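Local atomic coordinates of inorganic pyrophosphatase (Helicobacter pylori, PDB entry 2BQX), a protein that catalyses the magnesium-dependent hydrolysis of inorganic pyrophosphate to two phosphate ions, as a homohexamer in the cytoplasm. Residues A[17-31]-A[42-56]. Numbering follows the deposited sequence.
Sequences VVIEISKHSNIKYEL and RVLYGAQNYPANYGF
Ile21 and Tyr54 meet at a classic beta bulge, a worked example of how one extra residue shifts the register by one where strand 17-21 pairs with strand 53-56 of the pyrophosphatase fold. Tyr54 O accepts from both Glu20 N (2.7 Å) and Ile21 N (3.0 Å), and past this forked bond Ile21 and Tyr54 lie side by side on the same face of the sheet. The Ile21 side chain crosses that of Tyr50 at about a right angle, with CG2 3.6 Å from the ring centroid and CD1 3.3 Å from Tyr50 CZ, both over one face. With CG1 anti to the carbonyl carbon (chi1 -52°), CG2 stands anti to Ile21 N. Lys28 and Arg42, a hydrogen-bonded antiparallel pair, set out on one face before their ends lead away; with Tyr54 they are predicted to bind substrate. Lys28 NZ forms a salt bridge with Asp41, Arg42 NE donates to Lys111 O of a neighbouring subunit, and Tyr54 OH is hydrogen-bonded to Lys103 NZ. Val18 CB lies over the face of Phe56, whereas the Glu20 carboxylate meets that ring's edge, its plane turned 73° from the ring. Leu31 N donates to the anti side of Glu20 OE2 at 3.0 Å.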
loop_
_atom_site.group_PDB
_atom_site.type_symbol
_atom_site.label_atom_id
_atom_site.label_comp_id
_atom_site.label_asym_id
_atom_site.label_seq_id
_atom_site.Cartn_x
_atom_site.Cartn_y
_atom_site.Cartn_z
ATOM N N VAL A 17 22.649 -9.705 8.316
ATOM C CA VAL A 17 22.193 -9.879 6.952
ATOM C C VAL A 17 21.825 -8.511 6.403
ATOM O O VAL A 17 20.995 -7.799 6.977
ATOM C CB VAL A 17 20.969 -10.818 6.865
ATOM C CG1 VAL A 17 20.496 -10.911 5.418
ATOM C CG2 VAL A 17 21.339 -12.203 7.375
ATOM N N VAL A 18 22.487 -8.133 5.316
ATOM C CA VAL A 18 22.225 -6.864 4.655
ATOM C C VAL A 18 21.101 -7.132 3.664
ATOM O O VAL A 18 21.267 -7.897 2.718
ATOM C CB VAL A 18 23.469 -6.353 3.890
ATOM C CG1 VAL A 18 23.125 -5.089 3.122
ATOM C CG2 VAL A 18 24.598 -6.073 4.874
ATOM N N ILE A 19 19.951 -6.512 3.898
ATOM C CA ILE A 19 18.788 -6.697 3.040
ATOM C C ILE A 19 18.911 -5.958 1.714
ATOM O O ILE A 19 19.192 -4.763 1.691
ATOM C CB ILE A 19 17.511 -6.192 3.742
ATOM C CG1 ILE A 19 17.358 -6.872 5.103
ATOM C CG2 ILE A 19 16.304 -6.465 2.865
ATOM C CD1 ILE A 19 17.238 -8.375 5.037
ATOM N N GLU A 20 18.689 -6.665 0.615
ATOM C CA GLU A 20 18.757 -6.057 -0.706
ATOM C C GLU A 20 17.404 -6.125 -1.407
ATOM O O GLU A 20 17.153 -5.387 -2.357
ATOM C CB GLU A 20 19.796 -6.767 -1.571
ATOM C CG GLU A 20 21.224 -6.598 -1.095
ATOM C CD GLU A 20 22.196 -7.385 -1.946
ATOM O OE1 GLU A 20 21.994 -8.608 -2.077
ATOM O OE2 GLU A 20 23.153 -6.785 -2.479
ATOM N N ILE A 21 16.544 -7.030 -0.946
ATOM C CA ILE A 21 15.221 -7.194 -1.531
ATOM C C ILE A 21 14.205 -7.301 -0.406
ATOM O O ILE A 21 14.370 -8.107 0.501
ATOM C CB ILE A 21 15.127 -8.473 -2.383
ATOM C CG1 ILE A 21 16.274 -8.509 -3.398
ATOM C CG2 ILE A 21 13.774 -8.515 -3.087
ATOM C CD1 ILE A 21 16.323 -9.777 -4.215
ATOM N N SER A 22 13.163 -6.481 -0.468
ATOM C CA SER A 22 12.131 -6.486 0.563
ATOM C C SER A 22 11.042 -7.496 0.219
ATOM O O SER A 22 10.662 -7.638 -0.947
ATOM C CB SER A 22 11.530 -5.082 0.696
ATOM O OG SER A 22 10.757 -4.969 1.874
ATOM N N LYS A 23 10.546 -8.203 1.230
ATOM C CA LYS A 23 9.492 -9.196 1.013
ATOM C C LYS A 23 8.339 -8.570 0.221
ATOM O O LYS A 23 7.982 -7.414 0.450
ATOM C CB LYS A 23 8.966 -9.714 2.363
ATOM C CG LYS A 23 7.946 -10.833 2.230
ATOM C CD LYS A 23 7.373 -11.249 3.575
ATOM C CE LYS A 23 6.442 -12.440 3.414
ATOM N NZ LYS A 23 5.732 -12.753 4.689
ATOM N N HIS A 24 7.782 -9.343 -0.710
ATOM C CA HIS A 24 6.662 -8.935 -1.567
ATOM C C HIS A 24 7.034 -8.037 -2.741
ATOM O O HIS A 24 6.215 -7.810 -3.632
ATOM C CB HIS A 24 5.560 -8.239 -0.750
ATOM C CG HIS A 24 4.971 -9.099 0.325
ATOM N ND1 HIS A 24 4.450 -10.347 0.070
ATOM C CD2 HIS A 24 4.821 -8.892 1.655
ATOM C CE1 HIS A 24 4.006 -10.876 1.196
ATOM N NE2 HIS A 24 4.218 -10.013 2.172
ATOM N N SER A 25 8.257 -7.523 -2.753
ATOM C CA SER A 25 8.685 -6.644 -3.836
ATOM C C SER A 25 9.054 -7.436 -5.087
ATOM O O SER A 25 9.379 -8.623 -5.007
ATOM C CB SER A 25 9.893 -5.811 -3.387
ATOM O OG SER A 25 10.385 -5.011 -4.450
ATOM N N ASN A 26 8.985 -6.782 -6.245
ATOM C CA ASN A 26 9.376 -7.418 -7.499
ATOM C C ASN A 26 10.615 -6.678 -8.012
ATOM O O ASN A 26 11.000 -6.813 -9.169
ATOM C CB ASN A 26 8.233 -7.369 -8.533
ATOM C CG ASN A 26 7.881 -5.956 -8.970
ATOM O OD1 ASN A 26 8.164 -4.985 -8.267
ATOM N ND2 ASN A 26 7.241 -5.839 -10.138
ATOM N N ILE A 27 11.245 -5.912 -7.129
ATOM C CA ILE A 27 12.445 -5.166 -7.497
ATOM C C ILE A 27 13.651 -5.667 -6.716
ATOM O O ILE A 27 13.686 -5.594 -5.487
ATOM C CB ILE A 27 12.297 -3.655 -7.218
ATOM C CG1 ILE A 27 11.108 -3.087 -7.998
ATOM C CG2 ILE A 27 13.595 -2.933 -7.624
ATOM C CD1 ILE A 27 10.792 -1.639 -7.676
ATOM N N LYS A 28 14.644 -6.180 -7.429
ATOM C CA LYS A 28 15.857 -6.657 -6.778
ATOM C C LYS A 28 16.904 -5.547 -6.777
ATOM O O LYS A 28 17.261 -5.032 -7.836
ATOM C CB LYS A 28 16.418 -7.869 -7.524
ATOM C CG LYS A 28 17.753 -8.374 -6.992
ATOM C CD LYS A 28 18.263 -9.534 -7.837
ATOM C CE LYS A 28 19.558 -10.118 -7.283
ATOM N NZ LYS A 28 20.685 -9.155 -7.362
ATOM N N TYR A 29 17.382 -5.171 -5.593
ATOM C CA TYR A 29 18.424 -4.152 -5.486
ATOM C C TYR A 29 19.724 -4.901 -5.226
ATOM O O TYR A 29 19.713 -6.091 -4.899
ATOM C CB TYR A 29 18.160 -3.195 -4.311
ATOM C CG TYR A 29 16.959 -2.301 -4.496
ATOM C CD1 TYR A 29 17.062 -1.089 -5.183
ATOM C CD2 TYR A 29 15.707 -2.687 -4.022
ATOM C CE1 TYR A 29 15.947 -0.284 -5.394
ATOM C CE2 TYR A 29 14.584 -1.891 -4.230
ATOM C CZ TYR A 29 14.711 -0.692 -4.918
ATOM O OH TYR A 29 13.602 0.090 -5.162
ATOM N N GLU A 30 20.843 -4.204 -5.382
ATOM C CA GLU A 30 22.146 -4.805 -5.136
ATOM C C GLU A 30 23.098 -3.746 -4.605
ATOM O O GLU A 30 23.380 -2.760 -5.279
ATOM C CB GLU A 30 22.704 -5.422 -6.418
ATOM C CG GLU A 30 24.110 -5.978 -6.276
ATOM C CD GLU A 30 24.523 -6.819 -7.470
ATOM O OE1 GLU A 30 24.059 -7.976 -7.574
ATOM O OE2 GLU A 30 25.299 -6.313 -8.305
ATOM N N LEU A 31 23.590 -3.960 -3.391
ATOM C CA LEU A 31 24.496 -3.016 -2.757
ATOM C C LEU A 31 25.887 -3.060 -3.376
ATOM O O LEU A 31 26.461 -4.133 -3.567
ATOM C CB LEU A 31 24.594 -3.309 -1.259
ATOM C CG LEU A 31 25.318 -2.261 -0.412
ATOM C CD1 LEU A 31 24.473 -1.001 -0.352
ATOM C CD2 LEU A 31 25.555 -2.808 0.993
ATOM N N ARG A 42 17.335 -5.483 -10.888
ATOM C CA ARG A 42 16.393 -6.146 -11.772
ATOM C C ARG A 42 14.953 -6.016 -11.323
ATOM O O ARG A 42 14.669 -5.958 -10.131
ATOM C CB ARG A 42 16.759 -7.633 -11.858
ATOM C CG ARG A 42 15.775 -8.508 -12.615
ATOM C CD ARG A 42 15.834 -8.227 -14.105
ATOM N NE ARG A 42 17.213 -8.121 -14.569
ATOM C CZ ARG A 42 18.134 -9.066 -14.412
ATOM N NH1 ARG A 42 19.366 -8.870 -14.866
ATOM N NH2 ARG A 42 17.823 -10.209 -13.808
ATOM N N VAL A 43 14.053 -5.945 -12.295
ATOM C CA VAL A 43 12.631 -5.910 -12.011
ATOM C C VAL A 43 12.171 -7.236 -12.589
ATOM O O VAL A 43 12.377 -7.507 -13.775
ATOM C CB VAL A 43 11.902 -4.756 -12.728
ATOM C CG1 VAL A 43 10.415 -4.820 -12.406
ATOM C CG2 VAL A 43 12.463 -3.408 -12.274
ATOM N N LEU A 44 11.580 -8.074 -11.748
ATOM C CA LEU A 44 11.118 -9.393 -12.184
ATOM C C LEU A 44 10.336 -9.317 -13.494
ATOM O O LEU A 44 9.485 -8.448 -13.669
ATOM C CB LEU A 44 10.248 -10.027 -11.093
ATOM C CG LEU A 44 10.930 -10.341 -9.757
ATOM C CD1 LEU A 44 9.911 -10.921 -8.796
ATOM C CD2 LEU A 44 12.073 -11.339 -9.979
ATOM N N TYR A 45 10.636 -10.231 -14.411
ATOM C CA TYR A 45 9.962 -10.276 -15.707
ATOM C C TYR A 45 8.540 -10.810 -15.571
ATOM O O TYR A 45 7.664 -10.459 -16.355
ATOM C CB TYR A 45 10.716 -11.191 -16.672
ATOM C CG TYR A 45 11.971 -10.607 -17.294
ATOM C CD1 TYR A 45 12.830 -9.784 -16.566
ATOM C CD2 TYR A 45 12.330 -10.945 -18.599
ATOM C CE1 TYR A 45 14.027 -9.314 -17.131
ATOM C CE2 TYR A 45 13.514 -10.490 -19.170
ATOM C CZ TYR A 45 14.356 -9.676 -18.431
ATOM O OH TYR A 45 15.536 -9.238 -18.996
ATOM N N GLY A 46 8.327 -11.667 -14.578
ATOM C CA GLY A 46 7.019 -12.252 -14.384
ATOM C C GLY A 46 6.183 -11.600 -13.308
ATOM O O GLY A 46 6.650 -10.721 -12.576
ATOM N N ALA A 47 4.934 -12.045 -13.220
ATOM C CA ALA A 47 3.986 -11.532 -12.236
ATOM C C ALA A 47 4.260 -12.262 -10.929
ATOM O O ALA A 47 3.466 -13.089 -10.486
ATOM C CB ALA A 47 2.564 -11.802 -12.712
ATOM N N GLN A 48 5.396 -11.944 -10.322
ATOM C CA GLN A 48 5.812 -12.583 -9.084
ATOM C C GLN A 48 6.331 -11.576 -8.072
ATOM O O GLN A 48 6.476 -10.397 -8.376
ATOM C CB GLN A 48 6.906 -13.611 -9.383
ATOM C CG GLN A 48 6.431 -14.801 -10.207
ATOM C CD GLN A 48 7.581 -15.632 -10.746
ATOM O OE1 GLN A 48 8.219 -15.270 -11.737
ATOM N NE2 GLN A 48 7.855 -16.751 -10.089
ATOM N N ASN A 49 6.601 -12.050 -6.864
ATOM C CA ASN A 49 7.122 -11.192 -5.818
ATOM C C ASN A 49 7.948 -12.038 -4.871
ATOM O O ASN A 49 7.623 -13.202 -4.636
ATOM C CB ASN A 49 5.978 -10.492 -5.079
ATOM C CG ASN A 49 4.729 -11.348 -4.977
ATOM O OD1 ASN A 49 3.950 -11.471 -5.933
ATOM N ND2 ASN A 49 4.531 -11.947 -3.813
ATOM N N TYR A 50 9.028 -11.472 -4.342
ATOM C CA TYR A 50 9.885 -12.231 -3.437
ATOM C C TYR A 50 9.129 -12.722 -2.212
ATOM O O TYR A 50 8.502 -11.943 -1.498
ATOM C CB TYR A 50 11.105 -11.403 -3.028
ATOM C CG TYR A 50 12.190 -11.423 -4.072
ATOM C CD1 TYR A 50 12.106 -10.633 -5.216
ATOM C CD2 TYR A 50 13.295 -12.263 -3.930
ATOM C CE1 TYR A 50 13.101 -10.680 -6.192
ATOM C CE2 TYR A 50 14.286 -12.319 -4.898
ATOM C CZ TYR A 50 14.186 -11.526 -6.023
ATOM O OH TYR A 50 15.180 -11.578 -6.978
ATOM N N PRO A 51 9.179 -14.036 -1.960
ATOM C CA PRO A 51 8.493 -14.661 -0.825
ATOM C C PRO A 51 9.102 -14.392 0.544
ATOM O O PRO A 51 8.578 -14.842 1.564
ATOM C CB PRO A 51 8.511 -16.138 -1.194
ATOM C CG PRO A 51 9.830 -16.279 -1.869
ATOM C CD PRO A 51 9.890 -15.049 -2.764
ATOM N N ALA A 52 10.209 -13.663 0.566
ATOM C CA ALA A 52 10.866 -13.321 1.826
ATOM C C ALA A 52 11.809 -12.171 1.594
ATOM O O ALA A 52 12.048 -11.772 0.459
ATOM C CB ALA A 52 11.659 -14.512 2.360
ATOM N N ASN A 53 12.335 -11.632 2.682
ATOM C CA ASN A 53 13.310 -10.568 2.582
ATOM C C ASN A 53 14.544 -11.320 2.104
ATOM O O ASN A 53 14.724 -12.494 2.433
ATOM C CB ASN A 53 13.526 -9.931 3.950
ATOM C CG ASN A 53 12.266 -9.254 4.473
ATOM O OD1 ASN A 53 11.796 -8.265 3.895
ATOM N ND2 ASN A 53 11.706 -9.788 5.563
ATOM N N TYR A 54 15.382 -10.645 1.330
ATOM C CA TYR A 54 16.562 -11.271 0.750
ATOM C C TYR A 54 17.805 -10.399 0.880
ATOM O O TYR A 54 17.740 -9.191 0.668
ATOM C CB TYR A 54 16.263 -11.530 -0.726
ATOM C CG TYR A 54 17.325 -12.273 -1.485
ATOM C CD1 TYR A 54 18.508 -11.647 -1.891
ATOM C CD2 TYR A 54 17.141 -13.611 -1.817
ATOM C CE1 TYR A 54 19.479 -12.350 -2.611
ATOM C CE2 TYR A 54 18.092 -14.314 -2.529
ATOM C CZ TYR A 54 19.256 -13.684 -2.922
ATOM O OH TYR A 54 20.184 -14.412 -3.625
ATOM N N GLY A 55 18.938 -11.011 1.212
ATOM C CA GLY A 55 20.157 -10.235 1.345
ATOM C C GLY A 55 21.416 -11.080 1.352
ATOM O O GLY A 55 21.418 -12.213 0.873
ATOM N N PHE A 56 22.494 -10.532 1.896
ATOM C CA PHE A 56 23.752 -11.268 1.950
ATOM C C PHE A 56 24.433 -11.080 3.297
ATOM O O PHE A 56 24.115 -10.151 4.044
ATOM C CB PHE A 56 24.685 -10.797 0.827
ATOM C CG PHE A 56 25.209 -9.398 1.016
ATOM C CD1 PHE A 56 26.322 -9.159 1.824
ATOM C CD2 PHE A 56 24.570 -8.315 0.414
ATOM C CE1 PHE A 56 26.786 -7.867 2.031
ATOM C CE2 PHE A 56 25.027 -7.018 0.615
ATOM C CZ PHE A 56 26.139 -6.791 1.426
HETATM O O HOH W 1 5.296 -12.602 -1.382
#